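Local coordinates for uncharacterized protein (Bacteroides uniformis ATCC 8492, PDB 4Q68) that probably cleaves the amide bond between N-acetylmuramic acid and L-alanine in cell-wall peptidoglycan, as an amidase of the NlpC/P60 family, at residues A[118-124]-A[147-151]; A[49-53]-A[236-240]; A[199-203]-A[215-220]. All coordinates share one frame; numbering follows the deposited sequence. Where two conformers were deposited one is given.

Contact 1 of 3, residues A[118-124]-A[147-151]; sequences LSISYMS and EQSLS
Glu147, in the last turn of helix 137-150, reaches across to Ser124 in the short helix 122-125, so that the end of one helix receives the start of another in this NlpC/P60 amidase. The carboxylate works as a two-pronged acceptor. Its OE1 takes the hydroxyl OG of Ser124 at 2.6 Å, while OE2 takes the backbone N of Ser124 at 3.1 Å, each oxygen using its syn lone pair. Serine suits this place because its hydroxyl lies between backbone N and carbonyl carbon (chi1 72°), close enough to its own N-H for both donors to meet one carboxylate. A negative group facing the N-terminal turn, where N-H groups point outward, would probably be favoured electrostatically. Tyr90 adds its hydroxyl to Glu147 OE2, which fixes the carboxylate further.

Apolar contacts run alongside. Ile120 extends CD1 to within 4.0 Å of Leu150 CB, and helix 91-100 covers both Ile120 and Leu150 through Ala92, Asp93 and Asn96. Leu118 lays its CD1 against the backbone, 3.5 Å from Leu150 O. The aliphatic part of Glu147 passes beside the backbone of Ile120 and Ser121 on its way to Ser124.

A second serine links the backbones where helix 137-150 gives way to extended chain. Ser151 OG accepts the N-H of Ile120 at 2.9 Å in a nearly straight bond (164°), and donates in turn to Glu147 O at 2.8 Å. That carbonyl oxygen also receives Ser151 N at 3.0 Å; the two donors come from opposite faces of its plane, with Ser151 OG standing 38° out of it.

Contact 2 of 3, residues A[49-53]-A[236-240]; sequences LAETL and LRMKK
This is a helix-on-strand contact, mainly apolar with one charged bond, made where the last strand of the sheet runs out to the C terminus beside helix 41-53. The short axes of helix 49-53 and strand 236-238 come within 10.6 Å and run at 36°. Met238, present as selenomethionine and described in one of two conformers, bridges the distance between them. Its CG, anti to the backbone N (chi1 180°), extends toward the helix and meets Leu49 CD1 at 3.8 Å and Leu53 CD2 at 3.7 Å. The extended chain carries SE to 3.5 Å from Thr52 CG2, and the bend at chi3 turns CE onto the same methyl. A long, flexible side chain suits this span, and the leucines one turn apart offer methyls along it. Thr52 turns its methyl to the selenium while its hydroxyl bonds to Val48 O and Asn10.

Beyond Met238, the extended Lys240 side chain brings NZ to Thr52 O at 2.7 Å, almost in line with the carbonyl; its charge would be welcome near the C-terminal end of a helix. Around the helix end, helix 2-12 touches Leu49 and Thr52 through Met7, while Ile74 of helix 64-75 and Leu104 of strand 104-106 meet Leu49.

Contact 3 of 3, residues A[199-203]-A[215-220]; sequences NKLLL and VSKVPL
Ser216 OG is gripped from two directions: it accepts the N-H of Leu203 at 3.0 Å, almost straight at 174°, and donates to Val218 O at 2.8 Å. Because chi1 of 64° places OG between backbone N and carbonyl carbon, the hydroxyl turns toward the strand edge. The hydroxyl stands in for Ser216's own carbonyl, which in a regular antiparallel pair would receive this N-H, and its second bond pulls the following turn together. A serine, short and both donor and acceptor, is well matched to this task.

Backbone bonds flank the hydroxyl. Ser216 N donates to Leu203 O at 2.9 Å, continuing the pairing of strands 200-207 and 212-215. Farther along, Leu220 N reaches Leu201 O at 2.9 Å. Pro219 stands at the N-cap position of helix 220-225, where its lack of an N-H costs nothing, and the first-turn N-H of Leu220, with no carbonyl of its own helix behind it, is satisfied by the strand.

Apolar side chains divide between the two faces of the strand. Leu202 straddles the turn, its CD1 pressing on Val215 CG1 at 3.5 Å and its CD2 lying 3.8 Å from Pro219 CA. On the other face Leu201 and Leu220 run side by side, with their CD2 methyls 4.1 Å apart. Leu203 adds CD2 at 4.3 Å from Leu220 CD1, and both of these leucines also touch Ile177 of strand 176-181 in the interior.

The whole is a beta-hairpin whose second strand breaks off early and folds along its partner before entering a helix, at an edge of the antiparallel sheet of this papain-like NlpC/P60 fold.

In the fold
From the N terminus the chain first enters contact 2 at helix 41-53, and that loop stays open until the last residues, 236-240, return beside it. Both other contacts fall within this span. Contact 1 opens at 118-124 and closes at 147-151 after a largely helical excursion; contact 3 follows in series as a tight loop from 199-203 to 215-220, almost all of it beta hairpin. None cross. Contacts 2 and 3 both reach the main antiparallel sheet, their centres about 21 Å apart, whereas contact 1 lies across the chain's centre from each. Together they join helix 41-53 to the final strand, the sheet's edge to the start of helix 220-225, and the two ends of a mostly helical stretch.

Contact 1 of 3, residues A[118-124]-A[147-151]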
ATOM      1  N   LEU A 118      -7.620  -4.762  14.251  1.00  6.76           N
ATOM      2  CA  LEU A 118      -6.452  -5.350  13.625  1.00  6.70           C
ATOM      3  C   LEU A 118      -5.964  -6.569  14.396  1.00  6.36           C
ATOM      4  O   LEU A 118      -5.912  -6.581  15.625  1.00  7.17           O
ATOM      5  CB  LEU A 118      -5.328  -4.327  13.521  1.00  6.55           C
ATOM      6  CG  LEU A 118      -5.596  -3.136  12.594  1.00  7.30           C
ATOM      7  CD1 LEU A 118      -4.464  -2.128  12.735  1.00  8.13           C
ATOM      8  CD2 LEU A 118      -5.752  -3.575  11.145  1.00  8.41           C
ATOM      9  N   SER A 119      -5.588  -7.592  13.641  1.00  6.66           N
ATOM     10  CA  SER A 119      -4.970  -8.786  14.177  0.60  7.27           C
ATOM     11  C   SER A 119      -3.818  -9.127  13.232  1.00  6.65           C
ATOM     12  O   SER A 119      -4.038  -9.727  12.176  1.00  7.75           O
ATOM     13  CB  SER A 119      -6.023  -9.892  14.269  0.60  9.31           C
ATOM     14  OG  SER A 119      -5.457 -11.098  14.716  0.60 11.21           O
ATOM     15  N   ILE A 120      -2.622  -8.687  13.598  1.00  6.19           N
ATOM     16  CA  ILE A 120      -1.467  -8.755  12.724  1.00  6.14           C
ATOM     17  C   ILE A 120      -0.394  -9.603  13.371  1.00  6.09           C
ATOM     18  O   ILE A 120       0.053  -9.329  14.474  1.00  7.07           O
ATOM     19  CB  ILE A 120      -0.974  -7.332  12.369  1.00  6.58           C
ATOM     20  CG1 ILE A 120      -2.042  -6.582  11.552  1.00  6.56           C
ATOM     21  CG2 ILE A 120       0.329  -7.400  11.609  1.00  8.92           C
ATOM     22  CD1 ILE A 120      -1.741  -5.103  11.295  1.00  6.94           C
ATOM     23  N   SER A 121       0.004 -10.650  12.658  1.00  6.09           N
ATOM     24  CA  SER A 121       0.981 -11.622  13.140  1.00  6.57           C
ATOM     25  C   SER A 121       1.580 -12.512  12.050  1.00  6.06           C
ATOM     26  O   SER A 121       2.332 -13.428  12.362  1.00  6.88           O
ATOM     27  CB  SER A 121       0.355 -12.529  14.206  1.00  8.22           C
ATOM     28  OG  SER A 121      -0.694 -13.281  13.643  1.00 10.23           O
ATOM     29  N   TYR A 122       1.259 -12.272  10.774  1.00  5.67           N
ATOM     30  CA  TYR A 122       1.604 -13.243   9.720  1.00  6.17           C
ATOM     31  C   TYR A 122       3.104 -13.494   9.613  1.00  5.78           C
ATOM     32  O   TYR A 122       3.543 -14.637   9.484  1.00  6.27           O
ATOM     33  CB  TYR A 122       1.045 -12.762   8.382  1.00  6.44           C
ATOM     34  CG  TYR A 122       1.161 -13.763   7.281  1.00  7.02           C
ATOM     35  CD1 TYR A 122       2.303 -13.849   6.512  1.00  8.17           C
ATOM     36  CD2 TYR A 122       0.114 -14.627   6.995  1.00  7.25           C
ATOM     37  CE1 TYR A 122       2.414 -14.779   5.488  1.00  8.65           C
ATOM     38  CE2 TYR A 122       0.216 -15.569   5.975  1.00  7.73           C
ATOM     39  CZ  TYR A 122       1.371 -15.639   5.231  1.00  8.34           C
ATOM     40  OH  TYR A 122       1.504 -16.551   4.205  1.00  9.72           O
HETATM   41  N   MSE A 123       3.900 -12.434   9.614  1.00  5.65           N
HETATM   42  CA  MSE A 123       5.320 -12.584   9.336  1.00  5.98           C
HETATM   43  C   MSE A 123       6.043 -13.362  10.427  1.00  5.97           C
HETATM   44  O   MSE A 123       6.781 -14.298  10.127  1.00  6.61           O
HETATM   45  CB  MSE A 123       5.964 -11.221   9.122  1.00  6.70           C
HETATM   46  CG  MSE A 123       5.412 -10.496   7.906  1.00  7.14           C
HETATM   47 SE   MSE A 123       6.178  -8.742   7.641  0.75  8.90          SE
HETATM   48  CE  MSE A 123       7.897  -9.258   6.942  1.00 11.51           C
ATOM     49  N   SER A 124       5.836 -13.001  11.689  1.00  5.99           N
ATOM     50  CA  SER A 124       6.492 -13.748  12.758  1.00  6.61           C
ATOM     51  C   SER A 124       5.948 -15.166  12.869  1.00  6.94           C
ATOM     52  O   SER A 124       6.648 -16.062  13.321  1.00  8.47           O
ATOM     53  CB  SER A 124       6.392 -13.055  14.105  1.00  7.15           C
ATOM     54  OG  SER A 124       5.085 -13.123  14.611  1.00  7.17           O
ATOM     55  N   GLU A 147       4.133  -6.143  15.602  1.00  5.91           N
ATOM     56  CA  GLU A 147       2.831  -6.787  15.429  1.00  6.28           C
ATOM     57  C   GLU A 147       1.940  -6.593  16.639  1.00  6.89           C
ATOM     58  O   GLU A 147       0.760  -6.291  16.509  1.00  8.01           O
ATOM     59  CB  GLU A 147       3.031  -8.276  15.184  1.00  6.18           C
ATOM     60  CG  GLU A 147       3.615  -8.584  13.804  1.00  6.17           C
ATOM     61  CD  GLU A 147       4.116 -10.002  13.653  1.00  6.47           C
ATOM     62  OE1 GLU A 147       4.115 -10.740  14.663  1.00  7.19           O
ATOM     63  OE2 GLU A 147       4.544 -10.359  12.525  1.00  6.69           O
ATOM     64  N   GLN A 148       2.502  -6.781  17.824  1.00  8.12           N
ATOM     65  CA  GLN A 148       1.708  -6.655  19.036  0.70  9.15           C
ATOM     66  C   GLN A 148       1.234  -5.200  19.212  1.00  9.64           C
ATOM     67  O   GLN A 148       0.114  -4.967  19.663  1.00 11.29           O
ATOM     68  CB  GLN A 148       2.493  -7.170  20.248  0.70 11.08           C
ATOM     69  CG  GLN A 148       2.648  -8.715  20.276  0.70 11.95           C
ATOM     70  CD  GLN A 148       1.398  -9.470  20.733  0.70 14.87           C
ATOM     71  OE1 GLN A 148       0.465  -8.881  21.276  0.70 18.59           O
ATOM     72  NE2 GLN A 148       1.382 -10.782  20.519  0.70 15.96           N
ATOM     73  N   SER A 149       2.077  -4.231  18.857  1.00  9.02           N
ATOM     74  CA  SER A 149       1.683  -2.833  18.975  0.70 10.47           C
ATOM     75  C   SER A 149       0.616  -2.425  17.946  1.00  9.39           C
ATOM     76  O   SER A 149      -0.245  -1.596  18.234  1.00 12.12           O
ATOM     77  CB  SER A 149       2.904  -1.929  18.912  0.70 12.48           C
ATOM     78  OG  SER A 149       3.722  -2.146  20.054  0.70 13.80           O
ATOM     79  N   LEU A 150       0.651  -3.017  16.757  1.00  7.58           N
ATOM     80  CA  LEU A 150      -0.360  -2.735  15.731  1.00  7.36           C
ATOM     81  C   LEU A 150      -1.702  -3.372  16.067  1.00  7.94           C
ATOM     82  O   LEU A 150      -2.757  -2.824  15.753  1.00  9.77           O
ATOM     83  CB  LEU A 150       0.099  -3.286  14.380  1.00  6.97           C
ATOM     84  CG  LEU A 150       1.255  -2.554  13.706  1.00  7.22           C
ATOM     85  CD1 LEU A 150       1.816  -3.384  12.581  1.00  6.96           C
ATOM     86  CD2 LEU A 150       0.832  -1.189  13.183  1.00  8.42           C
ATOM     87  N   SER A 151      -1.644  -4.565  16.644  1.00  7.96           N
ATOM     88  CA  SER A 151      -2.825  -5.380  16.863  1.00  8.75           C
ATOM     89  C   SER A 151      -3.695  -4.814  17.978  1.00  8.48           C
ATOM     90  O   SER A 151      -3.204  -4.185  18.918  1.00  9.94           O
ATOM     91  CB  SER A 151      -2.414  -6.803  17.203  1.00  8.94           C
ATOM     92  OG  SER A 151      -1.805  -7.440  16.096  1.00  9.69           O
TER

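Contact 2 of 3, residues A[49-53]-A[236-240]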
ATOM      1  N   LEU A  49       3.572   7.777  -5.043  1.00  5.07           N
ATOM      2  CA  LEU A  49       3.417   8.732  -3.955  1.00  5.31           C
ATOM      3  C   LEU A  49       4.691   9.557  -3.778  1.00  5.42           C
ATOM      4  O   LEU A  49       4.629  10.775  -3.599  1.00  5.96           O
ATOM      5  CB  LEU A  49       3.049   7.988  -2.667  1.00  5.21           C
ATOM      6  CG  LEU A  49       2.839   8.846  -1.416  1.00  5.50           C
ATOM      7  CD1 LEU A  49       1.734   9.881  -1.580  1.00  6.03           C
ATOM      8  CD2 LEU A  49       2.551   7.945  -0.232  1.00  5.50           C
ATOM      9  N   ALA A  50       5.853   8.916  -3.832  1.00  5.54           N
ATOM     10  CA  ALA A  50       7.133   9.646  -3.667  1.00  6.14           C
ATOM     11  C   ALA A  50       7.300  10.686  -4.756  1.00  6.20           C
ATOM     12  O   ALA A  50       7.695  11.811  -4.485  1.00  7.30           O
ATOM     13  CB  ALA A  50       8.293   8.684  -3.668  1.00  6.57           C
ATOM     14  N   GLU A  51       6.995  10.318  -5.994  1.00  6.25           N
ATOM     15  CA  GLU A  51       7.110  11.261  -7.098  1.00  7.03           C
ATOM     16  C   GLU A  51       6.138  12.420  -6.935  1.00  6.43           C
ATOM     17  O   GLU A  51       6.504  13.582  -7.120  1.00  7.59           O
ATOM     18  CB  GLU A  51       6.861  10.559  -8.422  1.00  7.63           C
ATOM     19  CG  GLU A  51       6.910  11.492  -9.629  1.00  9.23           C
ATOM     20  CD  GLU A  51       6.747  10.784 -10.961  1.00 11.22           C
ATOM     21  OE1 GLU A  51       6.519   9.556 -11.000  1.00 13.23           O
ATOM     22  OE2 GLU A  51       6.839  11.498 -11.989  1.00 15.01           O
ATOM     23  N   THR A  52       4.900  12.107  -6.571  1.00  6.29           N
ATOM     24  CA  THR A  52       3.890  13.148  -6.482  1.00  6.55           C
ATOM     25  C   THR A  52       4.160  14.115  -5.316  1.00  6.76           C
ATOM     26  O   THR A  52       3.870  15.315  -5.416  1.00  7.66           O
ATOM     27  CB  THR A  52       2.472  12.562  -6.434  1.00  6.69           C
ATOM     28  OG1 THR A  52       2.330  11.553  -7.442  1.00  7.29           O
ATOM     29  CG2 THR A  52       1.440  13.627  -6.722  1.00  7.38           C
ATOM     30  N   LEU A  53       4.730  13.609  -4.227  1.00  6.68           N
ATOM     31  CA  LEU A  53       5.117  14.457  -3.098  1.00  7.51           C
ATOM     32  C   LEU A  53       6.300  15.356  -3.390  1.00  9.17           C
ATOM     33  O   LEU A  53       6.527  16.297  -2.654  1.00 13.58           O
ATOM     34  CB  LEU A  53       5.445  13.601  -1.884  1.00  7.50           C
ATOM     35  CG  LEU A  53       4.269  13.039  -1.107  1.00  8.45           C
ATOM     36  CD1 LEU A  53       4.787  12.050  -0.080  1.00  9.49           C
ATOM     37  CD2 LEU A  53       3.438  14.137  -0.443  1.00  9.50           C
ATOM     38  N   LEU A 236      -6.836   5.896   1.370  1.00  5.08           N
ATOM     39  CA  LEU A 236      -5.880   6.876   1.874  1.00  5.31           C
ATOM     40  C   LEU A 236      -5.680   7.943   0.811  1.00  5.08           C
ATOM     41  O   LEU A 236      -5.869   7.697  -0.383  1.00  6.01           O
ATOM     42  CB  LEU A 236      -4.524   6.243   2.196  1.00  5.84           C
ATOM     43  CG  LEU A 236      -4.485   5.065   3.172  1.00  6.07           C
ATOM     44  CD1 LEU A 236      -5.306   5.325   4.423  1.00  6.42           C
ATOM     45  CD2 LEU A 236      -4.896   3.751   2.513  1.00  7.02           C
ATOM     46  N   ARG A 237      -5.270   9.136   1.228  1.00  5.64           N
ATOM     47  CA  ARG A 237      -5.102  10.247   0.298  1.00  5.83           C
ATOM     48  C   ARG A 237      -3.831  11.004   0.632  1.00  5.55           C
ATOM     49  O   ARG A 237      -3.593  11.376   1.781  1.00  6.56           O
ATOM     50  CB  ARG A 237      -6.318  11.161   0.377  1.00  6.60           C
ATOM     51  CG  ARG A 237      -6.346  12.310  -0.636  1.00  7.13           C
ATOM     52  CD  ARG A 237      -7.679  13.029  -0.633  1.00  8.02           C
ATOM     53  NE  ARG A 237      -8.733  12.112  -1.040  1.00  7.37           N
ATOM     54  CZ  ARG A 237      -9.998  12.143  -0.637  1.00  7.41           C
ATOM     55  NH1 ARG A 237     -10.456  13.087   0.181  1.00  8.82           N
ATOM     56  NH2 ARG A 237     -10.824  11.193  -1.070  1.00  8.12           N
HETATM   57  N   MSE A 238      -3.029  11.266  -0.385  1.00  5.82           N
HETATM   58  CA  MSE A 238      -1.851  12.118  -0.240  0.90  5.95           C
HETATM   59  C   MSE A 238      -2.212  13.462   0.356  1.00  6.31           C
HETATM   60  O   MSE A 238      -3.220  14.068  -0.032  1.00  6.96           O
HETATM   61  CB  MSE A 238      -1.227  12.357  -1.620  0.90  6.14           C
HETATM   62  CG  MSE A 238       0.003  13.229  -1.594  0.90  6.27           C
HETATM   63 SE   MSE A 238       0.753  13.619  -3.323  0.67  6.68          SE
HETATM   64  CE  MSE A 238      -0.713  14.748  -3.971  0.90  7.89           C
ATOM     65  N   LYS A 239      -1.362  13.932   1.267  1.00  6.78           N
ATOM     66  CA  LYS A 239      -1.439  15.283   1.786  0.50  7.41           C
ATOM     67  C   LYS A 239      -0.086  15.925   1.492  1.00  7.97           C
ATOM     68  O   LYS A 239       0.943  15.463   1.963  1.00  8.59           O
ATOM     69  CB  LYS A 239      -1.784  15.270   3.278  0.50  8.66           C
ATOM     70  CG  LYS A 239      -1.973  16.649   3.888  0.50 10.50           C
ATOM     71  CD  LYS A 239      -2.417  16.579   5.342  0.50 14.97           C
ATOM     72  CE  LYS A 239      -2.580  17.974   5.934  0.50 19.00           C
ATOM     73  NZ  LYS A 239      -2.760  17.945   7.414  0.50 23.24           N
ATOM     74  N   LYS A 240      -0.130  16.975   0.687  1.00 11.05           N
ATOM     75  CA  LYS A 240       1.038  17.670   0.137  1.00 12.46           C
ATOM     76  C   LYS A 240       0.977  19.175   0.478  1.00 14.74           C
ATOM     77  O   LYS A 240      -0.134  19.736   0.512  1.00 18.36           O
ATOM     78  CB  LYS A 240       1.031  17.465  -1.399  1.00 14.13           C
ATOM     79  CG  LYS A 240       2.215  17.920  -2.193  1.00 14.19           C
ATOM     80  CD  LYS A 240       1.998  17.650  -3.682  1.00 15.03           C
ATOM     81  CE  LYS A 240       3.135  18.208  -4.514  1.00 15.27           C
ATOM     82  NZ  LYS A 240       2.944  17.840  -5.931  1.00 15.63           N
ATOM     83  OXT LYS A 240       2.001  19.835   0.702  1.00 17.78           O
TER

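Contact 3 of 3, residues A[199-203]-A[215-220]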
ATOM      1  N   ASN A 199     -17.054   6.962 -15.375  1.00 12.02           N
ATOM      2  CA  ASN A 199     -17.800   6.793 -14.137  1.00 12.46           C
ATOM      3  C   ASN A 199     -17.652   5.464 -13.396  1.00 11.90           C
ATOM      4  O   ASN A 199     -18.133   5.367 -12.270  1.00 12.54           O
ATOM      5  CB  ASN A 199     -19.268   7.147 -14.329  1.00 14.94           C
ATOM      6  CG  ASN A 199     -19.446   8.575 -14.780  1.00 18.71           C
ATOM      7  OD1 ASN A 199     -18.898   9.495 -14.169  1.00 23.22           O
ATOM      8  ND2 ASN A 199     -20.176   8.772 -15.869  1.00 23.15           N
ATOM      9  N   LYS A 200     -16.962   4.472 -13.962  1.00 10.09           N
ATOM     10  CA  LYS A 200     -16.657   3.261 -13.204  1.00  8.76           C
ATOM     11  C   LYS A 200     -15.409   3.514 -12.387  1.00  7.34           C
ATOM     12  O   LYS A 200     -14.441   4.086 -12.888  1.00  7.85           O
ATOM     13  CB  LYS A 200     -16.426   2.072 -14.123  1.00 10.07           C
ATOM     14  CG  LYS A 200     -17.660   1.729 -14.908  1.00 12.18           C
ATOM     15  CD  LYS A 200     -17.471   0.529 -15.811  1.00 12.72           C
ATOM     16  CE  LYS A 200     -18.770   0.124 -16.493  1.00 14.14           C
ATOM     17  NZ  LYS A 200     -19.275   1.199 -17.373  1.00 15.71           N
ATOM     18  N   LEU A 201     -15.414   3.078 -11.128  1.00  7.01           N
ATOM     19  CA  LEU A 201     -14.215   3.119 -10.308  1.00  6.59           C
ATOM     20  C   LEU A 201     -13.381   1.876 -10.582  1.00  6.27           C
ATOM     21  O   LEU A 201     -13.753   0.758 -10.199  1.00  6.78           O
ATOM     22  CB  LEU A 201     -14.562   3.221  -8.834  1.00  6.47           C
ATOM     23  CG  LEU A 201     -13.376   3.122  -7.878  1.00  6.50           C
ATOM     24  CD1 LEU A 201     -12.332   4.201  -8.119  1.00  6.91           C
ATOM     25  CD2 LEU A 201     -13.864   3.169  -6.449  1.00  7.32           C
ATOM     26  N   LEU A 202     -12.274   2.108 -11.295  1.00  6.15           N
ATOM     27  CA  LEU A 202     -11.273   1.115 -11.647  1.00  6.35           C
ATOM     28  C   LEU A 202     -10.054   1.294 -10.751  1.00  5.73           C
ATOM     29  O   LEU A 202      -9.959   2.232  -9.962  1.00  6.20           O
ATOM     30  CB  LEU A 202     -10.857   1.256 -13.118  1.00  6.37           C
ATOM     31  CG  LEU A 202     -11.971   1.348 -14.147  1.00  7.11           C
ATOM     32  CD1 LEU A 202     -11.380   1.423 -15.533  1.00  7.87           C
ATOM     33  CD2 LEU A 202     -12.941   0.173 -14.022  1.00  8.16           C
ATOM     34  N   LEU A 203      -9.131   0.351 -10.856  1.00  5.99           N
ATOM     35  CA  LEU A 203      -7.878   0.409 -10.123  1.00  5.90           C
ATOM     36  C   LEU A 203      -6.696   0.361 -11.085  1.00  5.96           C
ATOM     37  O   LEU A 203      -6.654  -0.490 -11.981  1.00  6.60           O
ATOM     38  CB  LEU A 203      -7.795  -0.766  -9.148  1.00  5.97           C
ATOM     39  CG  LEU A 203      -6.793  -0.603  -8.017  1.00  6.43           C
ATOM     40  CD1 LEU A 203      -7.279   0.440  -7.024  1.00  6.89           C
ATOM     41  CD2 LEU A 203      -6.562  -1.928  -7.309  1.00  6.89           C
ATOM     42  N   VAL A 215      -4.595  -0.911 -15.935  1.00  6.63           N
ATOM     43  CA  VAL A 215      -5.916  -0.441 -15.536  1.00  6.96           C
ATOM     44  C   VAL A 215      -6.799  -1.680 -15.451  1.00  6.95           C
ATOM     45  O   VAL A 215      -6.883  -2.457 -16.401  1.00  7.64           O
ATOM     46  CB  VAL A 215      -6.511   0.531 -16.580  1.00  7.52           C
ATOM     47  CG1 VAL A 215      -7.936   0.895 -16.211  1.00  7.66           C
ATOM     48  CG2 VAL A 215      -5.657   1.760 -16.739  1.00  8.45           C
ATOM     49  N   SER A 216      -7.469  -1.888 -14.328  1.00  6.69           N
ATOM     50  CA  SER A 216      -8.306  -3.064 -14.188  1.00  6.83           C
ATOM     51  C   SER A 216      -9.385  -3.120 -15.264  1.00  6.88           C
ATOM     52  O   SER A 216      -9.970  -2.115 -15.644  1.00  7.81           O
ATOM     53  CB  SER A 216      -8.910  -3.130 -12.786  1.00  7.02           C
ATOM     54  OG  SER A 216      -9.781  -2.051 -12.519  1.00  6.86           O
ATOM     55  N   LYS A 217      -9.645  -4.330 -15.754  1.00  8.29           N
ATOM     56  CA  LYS A 217     -10.668  -4.532 -16.784  0.50  8.86           C
ATOM     57  C   LYS A 217     -12.078  -4.514 -16.196  1.00  9.11           C
ATOM     58  O   LYS A 217     -13.041  -4.225 -16.912  1.00 11.34           O
ATOM     59  CB  LYS A 217     -10.442  -5.836 -17.545  0.50 10.74           C
ATOM     60  CG  LYS A 217      -9.213  -5.853 -18.439  0.50 13.68           C
ATOM     61  CD  LYS A 217      -9.403  -5.042 -19.711  0.50 17.61           C
ATOM     62  CE  LYS A 217      -8.282  -5.299 -20.710  0.50 20.34           C
ATOM     63  NZ  LYS A 217      -8.338  -6.667 -21.301  0.50 20.86           N
ATOM     64  N   VAL A 218     -12.195  -4.819 -14.907  1.00  8.51           N
ATOM     65  CA  VAL A 218     -13.449  -4.772 -14.193  1.00  8.53           C
ATOM     66  C   VAL A 218     -13.338  -3.717 -13.101  1.00  7.61           C
ATOM     67  O   VAL A 218     -12.232  -3.346 -12.679  1.00  7.76           O
ATOM     68  CB  VAL A 218     -13.825  -6.160 -13.608  1.00  9.24           C
ATOM     69  CG1 VAL A 218     -13.919  -7.180 -14.727  1.00 11.02           C
ATOM     70  CG2 VAL A 218     -12.827  -6.627 -12.534  1.00 10.24           C
ATOM     71  N   PRO A 219     -14.472  -3.213 -12.612  1.00  7.65           N
ATOM     72  CA  PRO A 219     -14.412  -2.249 -11.531  1.00  7.47           C
ATOM     73  C   PRO A 219     -13.800  -2.835 -10.265  1.00  7.18           C
ATOM     74  O   PRO A 219     -13.817  -4.053 -10.040  1.00  7.84           O
ATOM     75  CB  PRO A 219     -15.883  -1.870 -11.322  1.00  8.30           C
ATOM     76  CG  PRO A 219     -16.548  -2.194 -12.625  1.00  9.71           C
ATOM     77  CD  PRO A 219     -15.846  -3.413 -13.093  1.00  8.76           C
ATOM     78  N   LEU A 220     -13.284  -1.954  -9.428  1.00  6.64           N
ATOM     79  CA  LEU A 220     -12.763  -2.360  -8.130  1.00  6.60           C
ATOM     80  C   LEU A 220     -13.782  -3.214  -7.356  1.00  6.79           C
ATOM     81  O   LEU A 220     -13.410  -4.211  -6.734  1.00  7.56           O
ATOM     82  CB  LEU A 220     -12.346  -1.119  -7.338  1.00  6.63           C
ATOM     83  CG  LEU A 220     -11.811  -1.332  -5.926  1.00  6.32           C
ATOM     84  CD1 LEU A 220     -10.634  -2.263  -5.870  1.00  6.69           C
ATOM     85  CD2 LEU A 220     -11.473   0.021  -5.306  1.00  6.57           C
TER